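Local coordinates for attaching and effacing protein, pathogenesis factor (Escherichia coli, PDB 4E9L) that probably acts as an adhesin of the intimin/invasin family, this chain being a run of the protein's immunoglobulin-like domains, at residues Pro103-Thr108 against Asp220-Ala225; Ser200-His205 against Glu210-Thr215; Thr314-Thr319 against Gly352-Lys357. One frame throughout, in Å; residues are numbered along the deposited sequence.

Contact 1: Pro103-Thr108 against Asp220-Ala225; sequences PVVGGT and DAHGNA
V105 meets D220, H222 and N224 through its two methyl branches alone. The side chain sits at the bend of a type II turn, V104 to G107, and faces a type I turn, D220 to G223. CG1 of V105 is anti to the carbonyl carbon (chi1 -70°), which turns both methyls to the second turn. The tight part is at D220 and N224. CG2 of V105 lies 3.6 Å from OD2 of D220. Both methyls of V105 are 3.8 Å from ND2 of N224.

The polar groups under the valine are held by each other. ND2 of N224 gives a nearly straight bond (174°) to OD2 of D220, 2.9 Å long, on the syn side of the carboxylate. OD1 of D220 takes the backbone N of N224 at 2.8 Å, from above the carboxylate plane. The aspartate side chain thus holds the residue just after the turn, while G223 N to D220 O closes the turn itself. D190 N also binds OD2, and T162 O takes ND2 of N224.

The H222 side is looser and exposed. CG2 of V105 comes obliquely to the ring, 3.8 Å from ND1 of H222, which has no partner in the model.

The contact bridges two consecutive domains. The turn of V105 links strands 95-99 and 108-114 and rests on V187 of strand 183-187. The turn of D220 lies between strands 211-217 and 231-236 of the next domain.

Contact 2: Ser200-His205 against Glu210-Thr215; sequences SVAEDH and ESTTVT
S200 and T215 form an antiparallel hydrogen-bonded pair. S200 N bonds to T215 O and T215 N returns to S200 O, both at 2.9 Å. V201 and V214 follow as a non-hydrogen-bonded pair. One more backbone bond, A202 N to T213 O at 2.9 Å, extends the ladder just past the end of strand 198-201. CA-H...O contacts, V214 CA to S200 O and V201 CA to T213 O, fill in between these bonds.

V201 and V214 are neighbours on one face of the sheet and point the same way, CG1 of V201 4.0 Å from CG2 of V214. Beyond them the first segment turns away, and side chains take over from the backbone. The E203 and T212 side chains run antiparallel and overlap. OG1 of T212 stands anti to its own backbone N (chi1 -167°), which turns it to the glutamate. OG1 of T212 donates to OE1 of E203 at 2.9 Å, from above the carboxylate plane. It also accepts a weak bond from E203 N. CB of A202 covers the same hydroxyl at 3.5 Å from OG1 of T212. One water joins OE2 of E203 to S211 O. A second water binds OE1 and reaches S211 O weakly. The carboxylate is thus tied to the strand both directly and through solvent.

Strand 198-201 is an outer strand of its sheet, and strand 211-217 lies between it and strand 255-261. V201 packs on A285 and T212 on L287, both from strand 278-290 of the facing sheet of the immunoglobulin-like sandwich.

Contact 3: Thr314-Thr319 against Gly352-Lys357; sequences TELTFT and GNWTEK
L316 and F318 both meet the indole of W354. They are two residues apart on strand 313-319, and both set out toward the tryptophan, though the F318 ring then turns off. Strands 313-319 and 350-358 are not neighbours, as strand 361-367 lies between them in the same sheet. W354 reaches past that strand, touching S364, to meet the two residues. Before them, E315 stays to the side, its carboxylate 6.9 Å from the amine of K357 (OE2 to NZ), too far for a salt bridge.

L316 is the first to touch. Its CB comes 4.2 Å from CH2 of W354, an oblique approach to the ring. T317 turns away from W354 and packs on V302 and V361, in the strands on either side.

F318 makes the closer contact. Its CB lies 3.6 Å from CZ3 of W354 and 3.9 Å from CH2, again obliquely. The phenyl ring itself does not stack on the indole. CG of F318 is anti to the backbone N (chi1 174°), which carries the ring away from the tryptophan. There the side chain touches L301, M294, P333 and A386.

The six-membered ring of the indole therefore does the touching, with its outer carbons CZ3 and CH2. The other end of the indole is polar, and its NE1 is hydrogen-bonded to D334 O. P333 packs on W354 as well.

No hydrogen bond crosses between the two segments. Contact rests on apolar carbon alone, and all three residues are buried. It is a piece of the hydrophobic core of this immunoglobulin-like domain. The indole N-H, the one polar group of the tryptophan side chain, is satisfied by a backbone carbonyl, so burying the ring need not cost a hydrogen bond.

The three contacts are spread along a rod of three successive immunoglobulin-like domains. Contact 1 joins the first of these to the second. Contact 2 lies within the second and contact 3 within the third. Along the chain, contact 2 is nested in the loop closed by contact 1, and contact 3 follows both. The centres of contacts 1 and 2 are 30 Å apart, those of 2 and 3 are 33 Å apart, and those of 1 and 3 are 62 Å apart. None touch. Strand 211-217 forms part of contact 2 and leads into the turn used in contact 1. The spacing fits an elongated adhesin.

Contact 1: Pro103-Thr108 against Asp220-Ala225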
ATOM      1  N   PRO A 103      19.686  20.066  -7.517  1.00 17.77           N
ATOM      2  CA  PRO A 103      20.855  19.623  -6.745  1.00 18.78           C
ATOM      3  C   PRO A 103      20.321  18.620  -5.703  1.00 22.19           C
ATOM      4  O   PRO A 103      19.111  18.592  -5.420  1.00 20.74           O
ATOM      5  CB  PRO A 103      21.330  20.913  -6.072  1.00 20.16           C
ATOM      6  CG  PRO A 103      20.061  21.679  -5.831  1.00 22.66           C
ATOM      7  CD  PRO A 103      19.268  21.427  -7.098  1.00 18.82           C
ATOM      8  N   VAL A 104      21.197  17.784  -5.170  1.00 20.37           N
ATOM      9  CA  VAL A 104      20.804  16.761  -4.195  1.00 20.89           C
ATOM     10  C   VAL A 104      21.043  17.304  -2.796  1.00 23.30           C
ATOM     11  O   VAL A 104      22.009  18.056  -2.578  1.00 21.81           O
ATOM     12  CB  VAL A 104      21.602  15.441  -4.461  1.00 26.00           C
ATOM     13  CG1 VAL A 104      21.212  14.317  -3.487  1.00 25.39           C
ATOM     14  CG2 VAL A 104      21.408  14.971  -5.911  1.00 26.32           C
ATOM     15  N   VAL A 105      20.199  16.895  -1.836  1.00 19.24           N
ATOM     16  CA  VAL A 105      20.378  17.229  -0.413  1.00 19.31           C
ATOM     17  C   VAL A 105      21.801  16.889  -0.001  1.00 24.26           C
ATOM     18  O   VAL A 105      22.371  15.889  -0.485  1.00 20.88           O
ATOM     19  CB  VAL A 105      19.357  16.517   0.528  1.00 21.79           C
ATOM     20  CG1 VAL A 105      17.962  17.066   0.333  1.00 20.45           C
ATOM     21  CG2 VAL A 105      19.378  14.991   0.369  1.00 21.11           C
ATOM     22  N   GLY A 106      22.390  17.762   0.826  1.00 23.09           N
ATOM     23  CA  GLY A 106      23.755  17.591   1.302  1.00 23.04           C
ATOM     24  C   GLY A 106      24.801  18.000   0.290  1.00 26.00           C
ATOM     25  O   GLY A 106      25.993  17.998   0.596  1.00 26.55           O
ATOM     26  N   GLY A 107      24.364  18.363  -0.911  1.00 20.38           N
ATOM     27  CA  GLY A 107      25.282  18.807  -1.950  1.00 19.40           C
ATOM     28  C   GLY A 107      25.482  20.313  -1.930  1.00 22.17           C
ATOM     29  O   GLY A 107      25.411  20.981  -0.881  1.00 19.79           O
ATOM     30  N   THR A 108      25.721  20.859  -3.100  1.00 19.39           N
ATOM     31  CA  THR A 108      25.923  22.299  -3.251  1.00 19.97           C
ATOM     32  C   THR A 108      25.191  22.836  -4.470  1.00 24.40           C
ATOM     33  O   THR A 108      24.917  22.092  -5.409  1.00 25.31           O
ATOM     34  CB  THR A 108      27.445  22.633  -3.231  1.00 34.12           C
ATOM     35  OG1 THR A 108      27.607  24.049  -3.220  1.00 46.36           O
ATOM     36  CG2 THR A 108      28.194  22.053  -4.420  1.00 30.94           C
ATOM     37  N   ASP A 220      14.931   8.435   1.305  1.00 17.79           N
ATOM     38  CA  ASP A 220      16.393   8.467   1.277  1.00 17.34           C
ATOM     39  C   ASP A 220      16.920   8.268   2.740  1.00 20.80           C
ATOM     40  O   ASP A 220      16.115   8.148   3.673  1.00 18.25           O
ATOM     41  CB  ASP A 220      16.909   9.772   0.604  1.00 17.68           C
ATOM     42  CG  ASP A 220      16.827  11.059   1.419  1.00 23.53           C
ATOM     43  OD1 ASP A 220      16.401  11.000   2.606  1.00 22.59           O
ATOM     44  OD2 ASP A 220      17.234  12.126   0.889  1.00 26.65           O
ATOM     45  N   ALA A 221      18.243   8.234   2.942  1.00 21.78           N
ATOM     46  CA  ALA A 221      18.855   8.021   4.268  1.00 23.82           C
ATOM     47  C   ALA A 221      18.452   9.055   5.345  1.00 28.66           C
ATOM     48  O   ALA A 221      18.459   8.726   6.532  1.00 27.49           O
ATOM     49  CB  ALA A 221      20.374   7.950   4.143  1.00 25.37           C
ATOM     50  N   HIS A 222      18.087  10.291   4.927  1.00 25.22           N
ATOM     51  CA  HIS A 222      17.683  11.365   5.840  1.00 25.25           C
ATOM     52  C   HIS A 222      16.185  11.351   6.117  1.00 27.55           C
ATOM     53  O   HIS A 222      15.686  12.177   6.882  1.00 27.61           O
ATOM     54  CB  HIS A 222      18.088  12.744   5.255  1.00 25.93           C
ATOM     55  CG  HIS A 222      19.497  12.777   4.757  1.00 29.67           C
ATOM     56  ND1 HIS A 222      19.779  12.775   3.404  1.00 31.31           N
ATOM     57  CD2 HIS A 222      20.658  12.705   5.445  1.00 31.59           C
ATOM     58  CE1 HIS A 222      21.101  12.762   3.314  1.00 30.74           C
ATOM     59  NE2 HIS A 222      21.673  12.734   4.515  1.00 31.51           N
ATOM     60  N   GLY A 223      15.471  10.447   5.474  1.00 23.64           N
ATOM     61  CA  GLY A 223      14.025  10.379   5.629  1.00 22.38           C
ATOM     62  C   GLY A 223      13.264  11.272   4.668  1.00 23.42           C
ATOM     63  O   GLY A 223      12.069  11.478   4.863  1.00 23.00           O
ATOM     64  N   ASN A 224      13.914  11.790   3.596  1.00 18.67           N
ATOM     65  CA  ASN A 224      13.154  12.576   2.604  1.00 17.48           C
ATOM     66  C   ASN A 224      12.348  11.623   1.739  1.00 20.31           C
ATOM     67  O   ASN A 224      12.888  10.618   1.277  1.00 18.49           O
ATOM     68  CB  ASN A 224      14.071  13.412   1.704  1.00 15.42           C
ATOM     69  CG  ASN A 224      14.841  14.464   2.454  1.00 20.59           C
ATOM     70  OD1 ASN A 224      14.265  15.361   3.102  1.00 21.45           O
ATOM     71  ND2 ASN A 224      16.155  14.391   2.366  1.00 14.42           N
ATOM     72  N   ALA A 225      11.091  11.965   1.473  1.00 18.67           N
ATOM     73  CA  ALA A 225      10.199  11.208   0.594  1.00 20.16           C
ATOM     74  C   ALA A 225      10.735  11.293  -0.851  1.00 24.68           C
ATOM     75  O   ALA A 225      11.221  12.350  -1.276  1.00 24.48           O
ATOM     76  CB  ALA A 225       8.797  11.797   0.670  1.00 21.19           C
TER

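Contact 2: Ser200-His205 against Glu210-Thr215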
ATOM      1  N   SER A 200       4.129  -2.276   3.288  1.00 15.79           N
ATOM      2  CA  SER A 200       3.059  -2.736   4.153  1.00 15.73           C
ATOM      3  C   SER A 200       1.933  -3.309   3.296  1.00 19.95           C
ATOM      4  O   SER A 200       1.754  -2.883   2.169  1.00 19.66           O
ATOM      5  CB  SER A 200       2.544  -1.531   4.950  1.00 19.69           C
ATOM      6  OG  SER A 200       1.371  -1.799   5.696  1.00 33.92           O
ATOM      7  N   VAL A 201       1.179  -4.279   3.819  1.00 17.23           N
ATOM      8  CA  VAL A 201       0.007  -4.836   3.120  1.00 16.32           C
ATOM      9  C   VAL A 201      -1.220  -4.503   3.973  1.00 19.63           C
ATOM     10  O   VAL A 201      -1.115  -4.474   5.201  1.00 19.18           O
ATOM     11  CB  VAL A 201       0.082  -6.345   2.736  1.00 19.66           C
ATOM     12  CG1 VAL A 201       1.089  -6.582   1.612  1.00 19.39           C
ATOM     13  CG2 VAL A 201       0.365  -7.234   3.954  1.00 20.10           C
ATOM     14  N   ALA A 202      -2.340  -4.180   3.326  1.00 14.47           N
ATOM     15  CA  ALA A 202      -3.577  -3.791   4.003  1.00 14.52           C
ATOM     16  C   ALA A 202      -4.174  -4.928   4.854  1.00 20.25           C
ATOM     17  O   ALA A 202      -4.757  -4.660   5.902  1.00 18.97           O
ATOM     18  CB  ALA A 202      -4.596  -3.306   2.986  1.00 14.43           C
ATOM     19  N   GLU A 203      -4.001  -6.186   4.405  1.00 18.10           N
ATOM     20  CA  GLU A 203      -4.500  -7.394   5.068  1.00 19.17           C
ATOM     21  C   GLU A 203      -3.387  -8.428   5.106  1.00 24.71           C
ATOM     22  O   GLU A 203      -2.790  -8.709   4.060  1.00 24.64           O
ATOM     23  CB  GLU A 203      -5.695  -7.988   4.295  1.00 20.61           C
ATOM     24  CG  GLU A 203      -6.891  -7.063   4.176  1.00 30.42           C
ATOM     25  CD  GLU A 203      -7.644  -7.221   2.871  1.00 50.81           C
ATOM     26  OE1 GLU A 203      -7.321  -6.501   1.893  1.00 44.63           O
ATOM     27  OE2 GLU A 203      -8.568  -8.063   2.834  1.00 40.82           O
ATOM     28  N   ASP A 204      -3.138  -9.037   6.277  1.00 22.84           N
ATOM     29  CA  ASP A 204      -2.096 -10.073   6.322  1.00 23.68           C
ATOM     30  C   ASP A 204      -2.621 -11.519   6.140  1.00 23.32           C
ATOM     31  O   ASP A 204      -1.846 -12.481   6.161  1.00 21.50           O
ATOM     32  CB  ASP A 204      -1.122  -9.887   7.479  1.00 27.46           C
ATOM     33  CG  ASP A 204      -1.735  -9.902   8.856  1.00 39.93           C
ATOM     34  OD1 ASP A 204      -2.854 -10.443   9.005  1.00 40.50           O
ATOM     35  OD2 ASP A 204      -1.101  -9.369   9.787  1.00 48.96           O
ATOM     36  N   HIS A 205      -3.935 -11.643   5.916  1.00 17.89           N
ATOM     37  CA  HIS A 205      -4.596 -12.893   5.554  1.00 19.94           C
ATOM     38  C   HIS A 205      -5.488 -12.557   4.369  1.00 22.19           C
ATOM     39  O   HIS A 205      -6.327 -11.657   4.461  1.00 21.81           O
ATOM     40  CB  HIS A 205      -5.389 -13.499   6.731  1.00 21.87           C
ATOM     41  CG  HIS A 205      -4.497 -14.032   7.805  1.00 26.56           C
ATOM     42  ND1 HIS A 205      -3.848 -13.188   8.691  1.00 29.55           N
ATOM     43  CD2 HIS A 205      -4.123 -15.307   8.062  1.00 29.82           C
ATOM     44  CE1 HIS A 205      -3.106 -13.975   9.457  1.00 29.76           C
ATOM     45  NE2 HIS A 205      -3.239 -15.259   9.114  1.00 29.95           N
ATOM     46  N   GLU A 210      -8.443 -13.542  -4.164  1.00 15.98           N
ATOM     47  CA  GLU A 210      -8.754 -12.160  -3.776  1.00 14.73           C
ATOM     48  C   GLU A 210      -7.480 -11.327  -3.725  1.00 18.62           C
ATOM     49  O   GLU A 210      -6.363 -11.853  -3.834  1.00 16.10           O
ATOM     50  CB  GLU A 210      -9.537 -12.087  -2.435  1.00 15.91           C
ATOM     51  CG  GLU A 210     -10.806 -12.940  -2.360  1.00 26.65           C
ATOM     52  CD  GLU A 210     -11.863 -12.682  -3.417  1.00 47.66           C
ATOM     53  OE1 GLU A 210     -11.994 -11.520  -3.869  1.00 40.46           O
ATOM     54  OE2 GLU A 210     -12.568 -13.648  -3.792  1.00 53.89           O
ATOM     55  N   SER A 211      -7.652 -10.032  -3.572  1.00 14.28           N
ATOM     56  CA  SER A 211      -6.522  -9.128  -3.600  1.00 15.30           C
ATOM     57  C   SER A 211      -6.465  -8.237  -2.376  1.00 19.65           C
ATOM     58  O   SER A 211      -7.445  -8.151  -1.621  1.00 17.61           O
ATOM     59  CB  SER A 211      -6.621  -8.277  -4.864  1.00 17.47           C
ATOM     60  OG  SER A 211      -7.775  -7.460  -4.793  1.00 25.81           O
ATOM     61  N   THR A 212      -5.305  -7.601  -2.166  1.00 16.93           N
ATOM     62  CA  THR A 212      -5.072  -6.604  -1.116  1.00 16.66           C
ATOM     63  C   THR A 212      -4.236  -5.450  -1.699  1.00 18.40           C
ATOM     64  O   THR A 212      -3.723  -5.560  -2.812  1.00 18.49           O
ATOM     65  CB  THR A 212      -4.455  -7.237   0.172  1.00 20.25           C
ATOM     66  OG1 THR A 212      -4.541  -6.287   1.240  1.00 20.91           O
ATOM     67  CG2 THR A 212      -2.995  -7.621   0.012  1.00 15.34           C
ATOM     68  N   THR A 213      -4.114  -4.351  -0.947  1.00 13.67           N
ATOM     69  CA  THR A 213      -3.330  -3.193  -1.336  1.00 12.82           C
ATOM     70  C   THR A 213      -1.978  -3.255  -0.669  1.00 13.42           C
ATOM     71  O   THR A 213      -1.867  -3.549   0.528  1.00 14.43           O
ATOM     72  CB  THR A 213      -4.051  -1.864  -1.003  1.00 15.66           C
ATOM     73  OG1 THR A 213      -5.338  -1.882  -1.621  1.00 19.16           O
ATOM     74  CG2 THR A 213      -3.262  -0.646  -1.509  1.00 15.37           C
ATOM     75  N   VAL A 214      -0.962  -3.022  -1.460  1.00 11.10           N
ATOM     76  CA  VAL A 214       0.431  -2.955  -1.005  1.00 12.56           C
ATOM     77  C   VAL A 214       0.775  -1.472  -1.007  1.00 16.81           C
ATOM     78  O   VAL A 214       0.512  -0.806  -2.009  1.00 17.55           O
ATOM     79  CB  VAL A 214       1.379  -3.731  -1.950  1.00 17.85           C
ATOM     80  CG1 VAL A 214       2.825  -3.676  -1.447  1.00 18.38           C
ATOM     81  CG2 VAL A 214       0.931  -5.159  -2.099  1.00 19.29           C
ATOM     82  N   THR A 215       1.363  -0.956   0.084  1.00 12.83           N
ATOM     83  CA  THR A 215       1.801   0.449   0.138  1.00 11.94           C
ATOM     84  C   THR A 215       3.333   0.481   0.345  1.00 16.55           C
ATOM     85  O   THR A 215       3.860  -0.210   1.233  1.00 16.68           O
ATOM     86  CB  THR A 215       1.082   1.224   1.287  1.00 15.51           C
ATOM     87  OG1 THR A 215      -0.333   1.182   1.112  1.00 18.99           O
ATOM     88  CG2 THR A 215       1.489   2.696   1.348  1.00 14.07           C
TER
HETATM   89  O   HOH W   1      -8.836  -9.165   0.501  1.00 28.89           O
HETATM   90  O   HOH W   2      -8.639  -5.219  -0.158  1.00 47.54           O

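Contact 3: Thr314-Thr319 against Gly352-Lys357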
ATOM      1  N   THR A 314     -28.383 -38.264  14.286  1.00 16.74           N
ATOM      2  CA  THR A 314     -27.477 -38.680  13.239  1.00 16.23           C
ATOM      3  C   THR A 314     -26.359 -37.652  13.183  1.00 18.12           C
ATOM      4  O   THR A 314     -26.606 -36.459  13.375  1.00 17.90           O
ATOM      5  CB  THR A 314     -28.186 -38.981  11.885  1.00 23.38           C
ATOM      6  OG1 THR A 314     -27.217 -39.572  11.024  1.00 22.90           O
ATOM      7  CG2 THR A 314     -28.776 -37.731  11.203  1.00 17.50           C
ATOM      8  N   GLU A 315     -25.130 -38.116  12.967  1.00 14.43           N
ATOM      9  CA  GLU A 315     -23.960 -37.258  12.850  1.00 13.43           C
ATOM     10  C   GLU A 315     -23.893 -36.708  11.417  1.00 16.33           C
ATOM     11  O   GLU A 315     -24.022 -37.474  10.466  1.00 15.74           O
ATOM     12  CB  GLU A 315     -22.696 -38.091  13.141  1.00 15.28           C
ATOM     13  CG  GLU A 315     -21.435 -37.269  13.187  1.00 30.53           C
ATOM     14  CD  GLU A 315     -20.161 -38.090  13.234  1.00 61.76           C
ATOM     15  OE1 GLU A 315     -19.825 -38.743  12.215  1.00 60.97           O
ATOM     16  OE2 GLU A 315     -19.480 -38.055  14.285  1.00 49.89           O
ATOM     17  N   LEU A 316     -23.675 -35.393  11.272  1.00 12.86           N
ATOM     18  CA  LEU A 316     -23.535 -34.725   9.978  1.00 13.03           C
ATOM     19  C   LEU A 316     -22.056 -34.457   9.783  1.00 15.62           C
ATOM     20  O   LEU A 316     -21.394 -34.024  10.732  1.00 15.61           O
ATOM     21  CB  LEU A 316     -24.302 -33.361   9.961  1.00 13.14           C
ATOM     22  CG  LEU A 316     -25.814 -33.429  10.167  1.00 17.93           C
ATOM     23  CD1 LEU A 316     -26.440 -32.030  10.037  1.00 18.85           C
ATOM     24  CD2 LEU A 316     -26.471 -34.454   9.219  1.00 19.76           C
ATOM     25  N   THR A 317     -21.534 -34.712   8.570  1.00 13.68           N
ATOM     26  CA  THR A 317     -20.136 -34.422   8.218  1.00 13.31           C
ATOM     27  C   THR A 317     -20.145 -33.476   7.036  1.00 16.96           C
ATOM     28  O   THR A 317     -20.598 -33.837   5.945  1.00 15.53           O
ATOM     29  CB  THR A 317     -19.290 -35.693   7.977  1.00 19.32           C
ATOM     30  OG1 THR A 317     -19.310 -36.498   9.151  1.00 20.39           O
ATOM     31  CG2 THR A 317     -17.814 -35.358   7.662  1.00 14.74           C
ATOM     32  N   PHE A 318     -19.679 -32.245   7.277  1.00 14.58           N
ATOM     33  CA  PHE A 318     -19.655 -31.187   6.288  1.00 14.70           C
ATOM     34  C   PHE A 318     -18.219 -30.888   5.871  1.00 18.45           C
ATOM     35  O   PHE A 318     -17.407 -30.524   6.717  1.00 16.38           O
ATOM     36  CB  PHE A 318     -20.402 -29.946   6.812  1.00 16.06           C
ATOM     37  CG  PHE A 318     -20.311 -28.733   5.918  1.00 18.25           C
ATOM     38  CD1 PHE A 318     -20.783 -28.773   4.606  1.00 20.69           C
ATOM     39  CD2 PHE A 318     -19.704 -27.566   6.367  1.00 22.61           C
ATOM     40  CE1 PHE A 318     -20.669 -27.661   3.769  1.00 21.68           C
ATOM     41  CE2 PHE A 318     -19.576 -26.453   5.518  1.00 26.10           C
ATOM     42  CZ  PHE A 318     -20.049 -26.517   4.221  1.00 23.28           C
ATOM     43  N   THR A 319     -17.896 -31.116   4.564  1.00 15.56           N
ATOM     44  CA  THR A 319     -16.546 -30.896   4.015  1.00 15.52           C
ATOM     45  C   THR A 319     -16.623 -29.647   3.181  1.00 19.72           C
ATOM     46  O   THR A 319     -17.388 -29.588   2.225  1.00 19.76           O
ATOM     47  CB  THR A 319     -16.069 -32.113   3.206  1.00 24.77           C
ATOM     48  OG1 THR A 319     -15.973 -33.214   4.099  1.00 24.18           O
ATOM     49  CG2 THR A 319     -14.704 -31.879   2.526  1.00 22.91           C
ATOM     50  N   GLY A 352     -26.783 -29.406  16.410  1.00 17.18           N
ATOM     51  CA  GLY A 352     -26.000 -28.834  17.501  1.00 18.01           C
ATOM     52  C   GLY A 352     -24.821 -28.042  16.950  1.00 20.59           C
ATOM     53  O   GLY A 352     -24.715 -27.844  15.735  1.00 19.42           O
ATOM     54  N   ASN A 353     -23.913 -27.599  17.834  1.00 17.52           N
ATOM     55  CA  ASN A 353     -22.700 -26.867  17.435  1.00 18.10           C
ATOM     56  C   ASN A 353     -21.813 -27.644  16.468  1.00 21.36           C
ATOM     57  O   ASN A 353     -21.712 -28.866  16.561  1.00 21.27           O
ATOM     58  CB  ASN A 353     -21.877 -26.480  18.664  1.00 23.77           C
ATOM     59  CG  ASN A 353     -22.543 -25.464  19.565  1.00 43.20           C
ATOM     60  OD1 ASN A 353     -23.103 -24.447  19.131  1.00 33.96           O
ATOM     61  ND2 ASN A 353     -22.437 -25.693  20.850  1.00 39.60           N
ATOM     62  N   TRP A 354     -21.186 -26.935  15.532  1.00 17.53           N
ATOM     63  CA  TRP A 354     -20.249 -27.540  14.598  1.00 18.35           C
ATOM     64  C   TRP A 354     -18.856 -27.573  15.246  1.00 22.19           C
ATOM     65  O   TRP A 354     -18.425 -26.581  15.846  1.00 22.64           O
ATOM     66  CB  TRP A 354     -20.187 -26.725  13.284  1.00 17.52           C
ATOM     67  CG  TRP A 354     -21.441 -26.788  12.458  1.00 19.02           C
ATOM     68  CD1 TRP A 354     -22.463 -25.879  12.441  1.00 22.30           C
ATOM     69  CD2 TRP A 354     -21.799 -27.815  11.512  1.00 18.53           C
ATOM     70  NE1 TRP A 354     -23.436 -26.278  11.551  1.00 22.63           N
ATOM     71  CE2 TRP A 354     -23.047 -27.457  10.957  1.00 22.67           C
ATOM     72  CE3 TRP A 354     -21.181 -29.010  11.088  1.00 18.90           C
ATOM     73  CZ2 TRP A 354     -23.700 -28.254  10.009  1.00 21.51           C
ATOM     74  CZ3 TRP A 354     -21.819 -29.793  10.142  1.00 19.74           C
ATOM     75  CH2 TRP A 354     -23.056 -29.407   9.597  1.00 20.74           C
ATOM     76  N   THR A 355     -18.160 -28.712  15.135  1.00 17.02           N
ATOM     77  CA  THR A 355     -16.780 -28.820  15.595  1.00 17.91           C
ATOM     78  C   THR A 355     -15.907 -29.147  14.381  1.00 19.56           C
ATOM     79  O   THR A 355     -16.204 -30.104  13.665  1.00 16.38           O
ATOM     80  CB  THR A 355     -16.629 -29.867  16.712  1.00 24.79           C
ATOM     81  OG1 THR A 355     -17.515 -29.532  17.769  1.00 22.04           O
ATOM     82  CG2 THR A 355     -15.189 -29.949  17.248  1.00 24.18           C
ATOM     83  N   GLU A 356     -14.820 -28.388  14.168  1.00 17.10           N
ATOM     84  CA  GLU A 356     -13.932 -28.708  13.043  1.00 16.92           C
ATOM     85  C   GLU A 356     -12.979 -29.798  13.531  1.00 21.97           C
ATOM     86  O   GLU A 356     -12.142 -29.545  14.401  1.00 24.09           O
ATOM     87  CB  GLU A 356     -13.194 -27.452  12.528  1.00 17.78           C
ATOM     88  CG  GLU A 356     -12.532 -27.690  11.181  1.00 22.39           C
ATOM     89  CD  GLU A 356     -11.660 -26.586  10.619  1.00 38.14           C
ATOM     90  OE1 GLU A 356     -11.647 -25.461  11.176  1.00 24.98           O
ATOM     91  OE2 GLU A 356     -11.013 -26.849   9.582  1.00 24.30           O
ATOM     92  N   LYS A 357     -13.176 -31.027  13.033  1.00 16.90           N
ATOM     93  CA  LYS A 357     -12.444 -32.231  13.458  1.00 17.59           C
ATOM     94  C   LYS A 357     -11.354 -32.675  12.467  1.00 24.91           C
ATOM     95  O   LYS A 357     -10.478 -33.490  12.802  1.00 25.60           O
ATOM     96  CB  LYS A 357     -13.437 -33.373  13.742  1.00 19.02           C
ATOM     97  CG  LYS A 357     -14.396 -33.082  14.897  1.00 28.41           C
ATOM     98  CD  LYS A 357     -14.701 -34.348  15.689  1.00 36.65           C
ATOM     99  CE  LYS A 357     -15.954 -34.272  16.541  1.00 49.30           C
ATOM    100  NZ  LYS A 357     -15.762 -33.420  17.746  1.00 63.01           N
TER